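Local coordinates for protein 3-hydroxyadipyl-CoA dehydrogenase (Escherichia coli, PDB 3MOG) that oxidises (3S)-3-hydroxyadipyl-CoA to 3-oxoadipyl-CoA with NAD+ in the breakdown of phenylacetate, at residues R43-D46 with G47-R51; A50-N53 with S54-T57; T65-R68 with T69-R72; S93-L96 with E97-K100; G272-G275 with K276-G279. All coordinates share one frame; numbering follows the deposited sequence. Where two conformers were deposited one is given.

Contact 1 (R43-D46 with G47-R51); sequences RAID and GIHAR
Ala44 and Ile48 meet twice, through a main-chain bond and through the isoleucine's side chain. The backbone bonds come first: four i to i+4 links run in a row, from Gly47 N to Arg43 O, Ile48 N to Ala44 O, His49 N to Ile45 O and Ala50 N to Asp46 O. They stretch from 3.1 Å at Ile48 N to Ala44 O down to 2.8 Å at Ala50 N to Asp46 O.

One bridge runs through water. Ala44 O accepts a second hydrogen bond, from a water at 2.7 Å, and that water accepts from Arg51 NH1 at 2.9 Å, lying at the edge of the guanidinium and in its plane. Arg51 NH2 makes a salt bridge to Glu22. This is the middle of helix 38-57, which follows strand 31-34 in the Rossmann-type NAD-binding domain.

Van der Waals packing makes up the rest. Ile48 CG1, placed beside its own backbone N (chi1 -50°), rests on Ala44 O at 3.3 Å, and Ile45 and His49 lie alongside each other, pointing the same way; the histidine was modelled in two conformations, which leaves its closest approach to Ile45 doubtful. Beyond the helix, Ile45 packs on Pro75 and Ile48 on Leu73, both of strand 73-76.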
loop_
_atom_site.group_PDB
_atom_site.type_symbol
_atom_site.label_atom_id
_atom_site.label_comp_id
_atom_site.label_asym_id
_atom_site.label_seq_id
_atom_site.Cartn_x
_atom_site.Cartn_y
_atom_site.Cartn_z
ATOM N N ARG C 43 36.917 -11.394 26.095
ATOM C CA ARG C 43 36.454 -10.004 26.219
ATOM C C ARG C 43 35.066 -9.889 26.861
ATOM O O ARG C 43 34.865 -9.078 27.778
ATOM C CB ARG C 43 36.461 -9.308 24.855
ATOM C CG ARG C 43 37.859 -9.090 24.288
ATOM C CD ARG C 43 37.834 -8.738 22.805
ATOM N NE ARG C 43 37.371 -7.372 22.555
ATOM C CZ ARG C 43 37.701 -6.643 21.488
ATOM N NH1 ARG C 43 38.512 -7.134 20.556
ATOM N NH2 ARG C 43 37.224 -5.410 21.355
ATOM N N ALA C 44 34.123 -10.699 26.368
ATOM C CA ALA C 44 32.759 -10.742 26.899
ATOM C C ALA C 44 32.759 -11.117 28.386
ATOM O O ALA C 44 32.104 -10.448 29.192
ATOM C CB ALA C 44 31.890 -11.712 26.092
ATOM N N ILE C 45 33.525 -12.151 28.735
ATOM C CA ILE C 45 33.677 -12.598 30.125
ATOM C C ILE C 45 34.391 -11.573 31.023
ATOM O O ILE C 45 34.005 -11.401 32.180
ATOM C CB ILE C 45 34.276 -14.037 30.204
ATOM C CG1 ILE C 45 33.151 -15.056 29.979
ATOM C CG2 ILE C 45 34.975 -14.313 31.551
ATOM C CD1 ILE C 45 33.598 -16.484 29.750
ATOM N N ASP C 46 35.382 -10.862 30.482
ATOM C CA ASP C 46 36.002 -9.733 31.203
ATOM C C ASP C 46 34.982 -8.653 31.542
ATOM O O ASP C 46 34.979 -8.140 32.668
ATOM C CB ASP C 46 37.166 -9.122 30.417
ATOM C CG ASP C 46 38.382 -10.047 30.333
ATOM O OD1 ASP C 46 38.517 -10.962 31.184
ATOM O OD2 ASP C 46 39.194 -9.859 29.391
ATOM N N GLY C 47 34.123 -8.323 30.571
ATOM C CA GLY C 47 32.986 -7.421 30.778
ATOM C C GLY C 47 32.104 -7.827 31.956
ATOM O O GLY C 47 31.871 -7.023 32.859
ATOM N N ILE C 48 31.635 -9.076 31.960
ATOM C CA ILE C 48 30.796 -9.593 33.046
ATOM C C ILE C 48 31.521 -9.556 34.410
ATOM O O ILE C 48 30.926 -9.139 35.412
ATOM C CB ILE C 48 30.258 -11.011 32.742
ATOM C CG1 ILE C 48 29.625 -11.057 31.347
ATOM C CG2 ILE C 48 29.249 -11.459 33.834
ATOM C CD1 ILE C 48 29.153 -12.435 30.925
ATOM N N HIS C 49 32.786 -9.997 34.427
ATOM C CA HIS C 49 33.652 -9.870 35.601
ATOM C C HIS C 49 33.658 -8.428 36.119
ATOM O O HIS C 49 33.369 -8.185 37.293
ATOM C CB HIS C 49 35.084 -10.330 35.275
ATOM C CG HIS C 49 35.326 -11.791 35.501
ATOM N ND1 HIS C 49 36.120 -12.265 36.524
ATOM C CD2 HIS C 49 34.885 -12.884 34.833
ATOM C CE1 HIS C 49 36.155 -13.585 36.478
ATOM N NE2 HIS C 49 35.413 -13.986 35.460
ATOM N N ALA C 50 33.954 -7.480 35.226
ATOM C CA ALA C 50 34.054 -6.050 35.540
ATOM C C ALA C 50 32.764 -5.419 36.038
ATOM O O ALA C 50 32.794 -4.596 36.956
ATOM C CB ALA C 50 34.553 -5.289 34.332
ATOM N N ARG C 51 31.639 -5.797 35.435
ATOM C CA ARG C 51 30.348 -5.234 35.817
ATOM C C ARG C 51 29.863 -5.763 37.168
ATOM O O ARG C 51 29.371 -4.989 37.995
ATOM C CB ARG C 51 29.294 -5.458 34.732
ATOM C CG ARG C 51 29.593 -4.724 33.430
ATOM C CD ARG C 51 28.411 -4.732 32.484
ATOM N NE ARG C 51 27.845 -6.065 32.265
ATOM C CZ ARG C 51 28.180 -6.876 31.262
ATOM N NH1 ARG C 51 29.105 -6.513 30.376
ATOM N NH2 ARG C 51 27.585 -8.061 31.148
HETATM O O HOH W 1 30.441 -8.376 28.570
#

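Contact 2 (A50-N53 with S54-T57); sequences ARLN and SRVT
Thr57 grips Asn53 O twice, through its backbone N and through OG1, each at 3.1 Å from that oxygen. The two donors come from opposite faces of the carbonyl plane; OG1 can double the main-chain bond because it stands beside its own backbone N, chi1 -63°. One residue back along the helix, Val56 N bonds Leu52 O at 3.2 Å while Val56 CG2 rests against the same oxygen at 3.3 Å. The links from Ser54 N to Ala50 O and from Arg55 N to Arg51 O are weak.

These residues form the last two turns of helix 38-57, the first arm of a helical hairpin that leaves the Rossmann sheet and comes back along helix 63-71.

Leu52 and Arg55 run side by side, leucine CD2 3.7 Å from arginine NH2, an apolar methyl set obliquely against the guanidinium. On another side, a water donates to Arg51 O at 2.8 Å and is also hydrogen-bonded to Ser54 OG at 3.0 Å, tying a main-chain carbonyl to a hydroxyl three residues on. In the next shell, Ser54 OG has a weak bond from Arg58, Arg51 is paired with Glu22, and Leu52 is set in place by Leu61 and by Cys66, Thr69 and Leu70 of helix 63-71.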
loop_
_atom_site.group_PDB
_atom_site.type_symbol
_atom_site.label_atom_id
_atom_site.label_comp_id
_atom_site.label_asym_id
_atom_site.label_seq_id
_atom_site.Cartn_x
_atom_site.Cartn_y
_atom_site.Cartn_z
ATOM N N ALA C 50 33.954 -7.480 35.226
ATOM C CA ALA C 50 34.054 -6.050 35.540
ATOM C C ALA C 50 32.764 -5.419 36.038
ATOM O O ALA C 50 32.794 -4.596 36.956
ATOM C CB ALA C 50 34.553 -5.289 34.332
ATOM N N ARG C 51 31.639 -5.797 35.435
ATOM C CA ARG C 51 30.348 -5.234 35.817
ATOM C C ARG C 51 29.863 -5.763 37.168
ATOM O O ARG C 51 29.371 -4.989 37.995
ATOM C CB ARG C 51 29.294 -5.458 34.732
ATOM C CG ARG C 51 29.593 -4.724 33.430
ATOM C CD ARG C 51 28.411 -4.732 32.484
ATOM N NE ARG C 51 27.845 -6.065 32.265
ATOM C CZ ARG C 51 28.180 -6.876 31.262
ATOM N NH1 ARG C 51 29.105 -6.513 30.376
ATOM N NH2 ARG C 51 27.585 -8.061 31.148
ATOM N N LEU C 52 30.017 -7.069 37.391
ATOM C CA LEU C 52 29.629 -7.688 38.662
ATOM C C LEU C 52 30.507 -7.265 39.842
ATOM O O LEU C 52 30.009 -7.118 40.965
ATOM C CB LEU C 52 29.628 -9.211 38.550
ATOM C CG LEU C 52 28.585 -9.879 37.658
ATOM C CD1 LEU C 52 28.841 -11.349 37.712
ATOM C CD2 LEU C 52 27.148 -9.576 38.083
ATOM N N ASN C 53 31.803 -7.076 39.585
ATOM C CA ASN C 53 32.740 -6.646 40.618
ATOM C C ASN C 53 32.486 -5.231 41.100
ATOM O O ASN C 53 32.662 -4.936 42.291
ATOM C CB ASN C 53 34.193 -6.824 40.174
ATOM C CG ASN C 53 34.738 -8.201 40.518
ATOM O OD1 ASN C 53 35.009 -9.014 39.634
ATOM N ND2 ASN C 53 34.885 -8.477 41.814
ATOM N N SER C 54 32.048 -4.368 40.182
ATOM C CA SER C 54 31.684 -3.004 40.550
ATOM C C SER C 54 30.376 -2.963 41.356
ATOM O O SER C 54 30.190 -2.063 42.176
ATOM C CB SER C 54 31.619 -2.086 39.325
ATOM O OG SER C 54 30.348 -2.149 38.707
ATOM N N ARG C 55 29.489 -3.936 41.138
ATOM C CA ARG C 55 28.267 -4.067 41.953
ATOM C C ARG C 55 28.556 -4.496 43.402
ATOM O O ARG C 55 27.849 -4.084 44.325
ATOM C CB ARG C 55 27.242 -5.009 41.303
ATOM C CG ARG C 55 26.747 -4.532 39.944
ATOM C CD ARG C 55 25.305 -4.909 39.668
ATOM N NE ARG C 55 25.091 -6.341 39.469
ATOM C CZ ARG C 55 24.298 -7.094 40.233
ATOM N NH1 ARG C 55 23.654 -6.558 41.259
ATOM N NH2 ARG C 55 24.150 -8.390 39.973
ATOM N N VAL C 56 29.594 -5.313 43.587
ATOM C CA VAL C 56 30.071 -5.697 44.923
ATOM C C VAL C 56 30.703 -4.516 45.668
ATOM O O VAL C 56 30.470 -4.338 46.871
ATOM C CB VAL C 56 31.055 -6.896 44.861
ATOM C CG1 VAL C 56 31.488 -7.337 46.257
ATOM C CG2 VAL C 56 30.407 -8.048 44.150
ATOM N N THR C 57 31.492 -3.724 44.940
ATOM C CA THR C 57 32.070 -2.464 45.428
ATOM C C THR C 57 30.990 -1.545 46.024
ATOM O O THR C 57 31.117 -1.081 47.159
ATOM C CB THR C 57 32.840 -1.749 44.285
ATOM O OG1 THR C 57 33.942 -2.567 43.873
ATOM C CG2 THR C 57 33.360 -0.375 44.710
HETATM O O HOH W 2 27.907 -2.800 37.170
#

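Contact 3 (T65-R68 with T69-R72); sequences TCER and TLKR
Arg72 folds back over the carbonyl of Arg68, and nearly its whole length meets that one oxygen. CB stands 3.8 Å from Arg68 O; CG, held beside the backbone N at chi1 -72°, comes closer, to 3.4 Å. A bend at chi3 then turns the chain so that the guanidinium lies with one face over Arg68 O, the oxygen offset toward the rim. NE is 3.3 Å from Arg68 O but makes no hydrogen bond to it, the angle being poor; its N-H goes instead to Ala25 O. At the tip, NH2 reaches Arg68 CB at 3.8 Å. Arg68 itself is drawn to Glu64 by a salt bridge. An alanine in place of Arg72 would leave Ala25 O without this donor and would probably uncover the Arg68 carbonyl, whose own backbone bond from Arg72 N is weak.

Thr65 O is held more firmly, by Thr69 OG1 at 2.6 Å and Thr69 N at 2.9 Å, which reach it from opposite faces of its plane; the OG1 bond gives the hydroxyl of buried Thr69 a partner within the helix. Cys66 SG touches Leu70 CD1 at 4.0 Å, whereas Glu67 and Lys71 form just a long salt bridge on the exposed flank.

The turn closes helix 63-71. Cys66, Thr69 and Leu70 face helix 38-57, Thr69 also touches Ala25 and Ser26 of helix 15-26, and the Arg72 backbone pairs with Val31 as the chain enters strand 73-76 beside strand 31-34.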
loop_
_atom_site.group_PDB
_atom_site.type_symbol
_atom_site.label_atom_id
_atom_site.label_comp_id
_atom_site.label_asym_id
_atom_site.label_seq_id
_atom_site.Cartn_x
_atom_site.Cartn_y
_atom_site.Cartn_z
ATOM N N THR C 65 28.039 -14.360 45.830
ATOM C CA THR C 65 27.197 -14.561 44.660
ATOM C C THR C 65 27.941 -14.089 43.425
ATOM O O THR C 65 27.862 -14.724 42.380
ATOM C CB THR C 65 25.813 -13.897 44.854
ATOM O OG1 THR C 65 25.164 -14.537 45.963
ATOM C CG2 THR C 65 24.923 -14.039 43.616
ATOM N N CYS C 66 28.716 -13.017 43.576
ATOM C CA CYS C 66 29.627 -12.595 42.531
ATOM C C CYS C 66 30.571 -13.710 42.099
ATOM O O CYS C 66 30.635 -14.045 40.906
ATOM C CB CYS C 66 30.445 -11.394 42.969
ATOM S SG CYS C 66 31.462 -10.738 41.631
ATOM N N GLU C 67 31.283 -14.294 43.061
ATOM C CA GLU C 67 32.297 -15.293 42.724
ATOM C C GLU C 67 31.691 -16.592 42.200
ATOM O O GLU C 67 32.236 -17.204 41.278
ATOM C CB GLU C 67 33.262 -15.553 43.893
ATOM C CG GLU C 67 34.596 -16.196 43.456
ATOM C CD GLU C 67 35.143 -15.623 42.133
ATOM O OE1 GLU C 67 35.571 -14.442 42.109
ATOM O OE2 GLU C 67 35.143 -16.363 41.116
ATOM N N ARG C 68 30.553 -16.989 42.767
ATOM C CA ARG C 68 29.841 -18.183 42.294
ATOM C C ARG C 68 29.265 -18.017 40.875
ATOM O O ARG C 68 29.247 -18.971 40.091
ATOM C CB ARG C 68 28.731 -18.589 43.262
ATOM C CG ARG C 68 29.208 -19.157 44.581
ATOM C CD ARG C 68 28.366 -20.365 44.885
ATOM N NE ARG C 68 27.744 -20.280 46.193
ATOM C CZ ARG C 68 26.906 -21.189 46.679
ATOM N NH1 ARG C 68 26.580 -22.263 45.958
ATOM N NH2 ARG C 68 26.391 -21.017 47.886
ATOM N N THR C 69 28.798 -16.807 40.567
ATOM C CA THR C 69 28.363 -16.447 39.212
ATOM C C THR C 69 29.487 -16.604 38.188
ATOM O O THR C 69 29.307 -17.293 37.182
ATOM C CB THR C 69 27.803 -15.013 39.152
ATOM O OG1 THR C 69 26.722 -14.896 40.085
ATOM C CG2 THR C 69 27.297 -14.663 37.732
ATOM N N LEU C 70 30.640 -16.000 38.471
ATOM C CA LEU C 70 31.788 -16.015 37.540
ATOM C C LEU C 70 32.316 -17.411 37.244
ATOM O O LEU C 70 32.702 -17.706 36.109
ATOM C CB LEU C 70 32.921 -15.132 38.053
ATOM C CG LEU C 70 32.464 -13.688 38.248
ATOM C CD1 LEU C 70 33.535 -12.849 38.920
ATOM C CD2 LEU C 70 32.017 -13.077 36.922
ATOM N N LYS C 71 32.295 -18.263 38.265
ATOM C CA LYS C 71 32.713 -19.657 38.151
ATOM C C LYS C 71 31.783 -20.482 37.244
ATOM O O LYS C 71 32.206 -21.480 36.667
ATOM C CB LYS C 71 32.784 -20.282 39.551
ATOM C CG LYS C 71 33.860 -21.336 39.742
ATOM C CD LYS C 71 34.385 -21.332 41.191
ATOM C CE LYS C 71 35.453 -20.247 41.411
ATOM N NZ LYS C 71 35.629 -19.870 42.848
ATOM N N ARG C 72 30.523 -20.068 37.121
ATOM C CA ARG C 72 29.557 -20.809 36.308
ATOM C C ARG C 72 29.627 -20.448 34.820
ATOM O O ARG C 72 29.017 -21.114 33.990
ATOM C CB ARG C 72 28.129 -20.678 36.876
ATOM C CG ARG C 72 27.935 -21.464 38.179
ATOM C CD ARG C 72 26.534 -21.367 38.764
ATOM N NE ARG C 72 26.253 -20.068 39.370
ATOM C CZ ARG C 72 25.929 -19.871 40.650
ATOM N NH1 ARG C 72 25.850 -20.889 41.499
ATOM N NH2 ARG C 72 25.672 -18.643 41.084
#

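Contact 4 (S93-L96 with E97-K100); sequences SERL and EVKK
Leu96 overlaps the aliphatic part of Lys100: its CD1 lies 3.8 Å from Lys100 CD, one turn further along. In the main chain, Lys100 N bonds Leu96 O at 3.0 Å, a nearly straight approach to the carbonyl. Lys100 carries its amino end on toward Ala127 O and Glu131, both weak partners.

Lys99 bends the other way, back over the loop. Its CE passes 3.2 Å from Ser93 O, and NZ ends in a salt bridge with Glu94 OE1 at 2.9 Å. The two side chains run alongside each other and point the same way, which the glutamate manages by kinking at chi2 (-75°). NZ has a weak bond to Glu94 O as well, while Thr120 OG1 bonds Glu94 OE1 and, weakly, NZ, so that one hydroxyl from the neighbouring strand-to-helix loop serves both members of the ion pair.

Arg95, at the N-cap position, lies across the outer side of the turn. The face of its guanidinium covers Glu97 N, NH1 comes to 3.4 Å from Glu97 CG, and NH2 touches Val98 CG2 at 3.5 Å. These are packing contacts, the charged ends of Arg95 and Glu97 standing apart. Val98 CG1 also leans on Ser93 CB, at 3.7 Å.

Strand 87-90, this loop and helix 96-109 make up a strand-loop-helix unit of the Rossmann fold, set at the carboxyl end of the parallel strands, the edge along which dinucleotides are bound in proteins of this fold.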
loop_
_atom_site.group_PDB
_atom_site.type_symbol
_atom_site.label_atom_id
_atom_site.label_comp_id
_atom_site.label_asym_id
_atom_site.label_seq_id
_atom_site.Cartn_x
_atom_site.Cartn_y
_atom_site.Cartn_z
ATOM N N SER C 93 24.120 -13.910 14.841
ATOM C CA SER C 93 23.743 -13.209 13.599
ATOM C C SER C 93 22.234 -13.113 13.417
ATOM O O SER C 93 21.519 -14.075 13.682
ATOM C CB SER C 93 24.378 -13.874 12.370
ATOM O OG SER C 93 23.938 -13.281 11.155
ATOM N N GLU C 94 21.771 -11.946 12.968
ATOM C CA GLU C 94 20.347 -11.710 12.730
ATOM C C GLU C 94 19.831 -12.238 11.390
ATOM O O GLU C 94 18.634 -12.462 11.243
ATOM C CB GLU C 94 19.987 -10.224 12.885
ATOM C CG GLU C 94 20.101 -9.664 14.312
ATOM C CD GLU C 94 18.972 -10.098 15.264
ATOM O OE1 GLU C 94 17.993 -10.752 14.836
ATOM O OE2 GLU C 94 19.071 -9.771 16.467
ATOM N N ARG C 95 20.721 -12.423 10.418
ATOM C CA ARG C 95 20.349 -12.995 9.117
ATOM C C ARG C 95 19.637 -14.333 9.265
ATOM O O ARG C 95 20.056 -15.173 10.062
ATOM C CB ARG C 95 21.590 -13.187 8.249
ATOM C CG ARG C 95 22.053 -11.948 7.497
ATOM C CD ARG C 95 22.864 -12.344 6.253
ATOM N NE ARG C 95 22.033 -13.021 5.252
ATOM C CZ ARG C 95 22.055 -14.327 4.986
ATOM N NH1 ARG C 95 21.247 -14.823 4.062
ATOM N NH2 ARG C 95 22.883 -15.138 5.632
ATOM N N LEU C 96 18.562 -14.517 8.500
ATOM C CA LEU C 96 17.734 -15.729 8.572
ATOM C C LEU C 96 18.504 -17.013 8.288
ATOM O O LEU C 96 18.409 -17.981 9.049
ATOM C CB LEU C 96 16.524 -15.629 7.627
ATOM C CG LEU C 96 15.679 -16.901 7.432
ATOM C CD1 LEU C 96 14.969 -17.335 8.716
ATOM C CD2 LEU C 96 14.693 -16.791 6.258
ATOM N N GLU C 97 19.251 -17.014 7.186
ATOM C CA GLU C 97 19.949 -18.220 6.712
ATOM C C GLU C 97 21.045 -18.725 7.667
ATOM O O GLU C 97 21.230 -19.927 7.802
ATOM C CB GLU C 97 20.486 -18.034 5.278
ATOM C CG GLU C 97 19.425 -17.742 4.189
ATOM C CD GLU C 97 18.197 -18.676 4.216
ATOM O OE1 GLU C 97 17.065 -18.156 4.054
ATOM O OE2 GLU C 97 18.352 -19.914 4.391
ATOM N N VAL C 98 21.737 -17.801 8.334
ATOM C CA VAL C 98 22.689 -18.146 9.403
ATOM C C VAL C 98 22.003 -18.883 10.567
ATOM O O VAL C 98 22.463 -19.948 10.990
ATOM C CB VAL C 98 23.425 -16.894 9.938
ATOM C CG1 VAL C 98 24.498 -17.287 10.943
ATOM C CG2 VAL C 98 24.053 -16.098 8.790
ATOM N N LYS C 99 20.892 -18.325 11.055
ATOM C CA LYS C 99 20.134 -18.919 12.162
ATOM C C LYS C 99 19.594 -20.295 11.824
ATOM O O LYS C 99 19.642 -21.203 12.659
ATOM C CB LYS C 99 18.979 -18.013 12.585
ATOM C CG LYS C 99 19.377 -16.951 13.560
ATOM C CD LYS C 99 18.226 -16.015 13.841
ATOM C CE LYS C 99 18.650 -14.958 14.837
ATOM N NZ LYS C 99 18.170 -13.629 14.418
ATOM N N LYS C 100 19.084 -20.437 10.599
ATOM C CA LYS C 100 18.554 -21.715 10.119
ATOM C C LYS C 100 19.647 -22.779 10.121
ATOM O O LYS C 100 19.416 -23.908 10.565
ATOM C CB LYS C 100 17.941 -21.564 8.728
ATOM C CG LYS C 100 16.516 -20.999 8.722
ATOM C CD LYS C 100 16.015 -20.665 7.296
ATOM C CE LYS C 100 15.738 -21.901 6.443
ATOM N NZ LYS C 100 14.643 -22.759 6.972
#

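Contact 5 (G272-G275 with K276-G279); sequences GRLG and KKSG
Leu274 N donates a hydrogen bond to Ser278 OG at 3.0 Å, a bent bond with an angle of 139° at the hydrogen. The serine oxygen can reach it because chi1, 56°, sets OG between its own backbone N and carbonyl carbon, turned back over the loop. A valine in place of Ser278 would remove that acceptor and probably leave Leu274 N to its weak bond with Gly272 O, with the loop freer to open.

A second, weak link joins Ser278 N to Gly275 O at 3.4 Å. Lys277 lays its chain obliquely on Leu274, CD 4.0 Å from leucine CD1. Gly275 makes the tight bend possible: at its backbone angles, phi 115° with a strongly negative psi, a CB would run into the preceding carbonyl oxygen and into Lys276 N. Gly272, also at positive phi, ends the preceding helix in a Schellman motif.

The loop thus turns off helix 263-270 in the C-terminal domain and is stitched to its neighbours by main-chain bonds, Lys276 to Asp235 of helix 230-237, Leu274 to Gln239 at the start of helix 239-252, and Gly279 to Trp285, while Arg273 packs on Leu159 of a second subunit.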
loop_
_atom_site.group_PDB
_atom_site.type_symbol
_atom_site.label_atom_id
_atom_site.label_comp_id
_atom_site.label_asym_id
_atom_site.label_seq_id
_atom_site.Cartn_x
_atom_site.Cartn_y
_atom_site.Cartn_z
ATOM N N GLY C 272 23.747 9.917 7.601
ATOM C CA GLY C 272 24.681 9.506 8.659
ATOM C C GLY C 272 24.548 10.287 9.954
ATOM O O GLY C 272 25.434 10.228 10.798
ATOM N N ARG C 273 23.446 11.024 10.110
ATOM C CA ARG C 273 23.163 11.762 11.338
ATOM C C ARG C 273 22.372 10.884 12.317
ATOM O O ARG C 273 21.164 11.081 12.499
ATOM C CB ARG C 273 22.376 13.042 11.033
ATOM C CG ARG C 273 23.143 14.080 10.262
ATOM C CD ARG C 273 22.367 15.380 10.168
ATOM N NE ARG C 273 23.043 16.332 9.290
ATOM C CZ ARG C 273 22.652 17.583 9.077
ATOM N NH1 ARG C 273 23.342 18.353 8.246
ATOM N NH2 ARG C 273 21.573 18.067 9.680
ATOM N N LEU C 274 23.064 9.941 12.959
ATOM C CA LEU C 274 22.405 8.819 13.653
ATOM C C LEU C 274 22.023 9.079 15.104
ATOM O O LEU C 274 21.482 8.195 15.776
ATOM C CB LEU C 274 23.256 7.547 13.574
ATOM C CG LEU C 274 23.879 7.121 12.240
ATOM C CD1 LEU C 274 24.824 5.930 12.464
ATOM C CD2 LEU C 274 22.829 6.799 11.174
ATOM N N GLY C 275 22.295 10.282 15.593
ATOM C CA GLY C 275 21.904 10.644 16.951
ATOM C C GLY C 275 23.088 10.895 17.852
ATOM O O GLY C 275 24.094 11.482 17.421
ATOM N N LYS C 276 22.957 10.454 19.102
ATOM C CA LYS C 276 23.972 10.662 20.129
ATOM C C LYS C 276 25.316 10.082 19.701
ATOM O O LYS C 276 26.333 10.776 19.743
ATOM C CB LYS C 276 23.521 10.033 21.455
ATOM C CG LYS C 276 24.431 10.328 22.645
ATOM C CD LYS C 276 23.953 9.604 23.904
ATOM C CE LYS C 276 24.640 10.132 25.165
ATOM N NZ LYS C 276 23.998 9.606 26.413
ATOM N N LYS C 277 25.286 8.825 19.254
ATOM C CA LYS C 277 26.476 8.035 18.915
ATOM C C LYS C 277 27.383 8.695 17.866
ATOM O O LYS C 277 28.583 8.430 17.831
ATOM C CB LYS C 277 26.066 6.625 18.446
ATOM C CG LYS C 277 25.398 6.595 17.057
ATOM C CD LYS C 277 25.455 5.226 16.402
ATOM C CE LYS C 277 24.074 4.640 16.247
ATOM N NZ LYS C 277 24.113 3.169 16.057
ATOM N N SER C 278 26.803 9.544 17.019
ATOM C CA SER C 278 27.558 10.252 15.998
ATOM C C SER C 278 27.548 11.773 16.212
ATOM O O SER C 278 27.952 12.533 15.327
ATOM C CB SER C 278 27.072 9.861 14.586
ATOM O OG SER C 278 25.682 10.088 14.405
ATOM N N GLY C 279 27.095 12.204 17.390
ATOM C CA GLY C 279 27.086 13.622 17.776
ATOM C C GLY C 279 25.956 14.501 17.257
ATOM O O GLY C 279 25.706 15.584 17.798
#

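In the fold
Contacts 1, 2 and 3 belong together: 1 and 2 are successive turns of helix 38-57 and share Ala50 and Arg51; contact 2 packs on contact 3 of helix 63-71, and contact 1 reaches it through His49, in the modelled conformer. Leu52, Val56, Cys66, Thr69 and Leu70 pack where the helices meet, and contact 3 is the more buried, the other four being surface contacts. Their chemistry follows their place: helical backbone bonds and bridging waters in 1 and 2, threonine hydroxyls doubling backbone bonds in 2 and 3, an ion pair and a helix start in 4, glycine-dependent turns in 5. Contact 4 lies elsewhere in the same NAD-binding domain; contact 5 alone lies in the C-terminal domain.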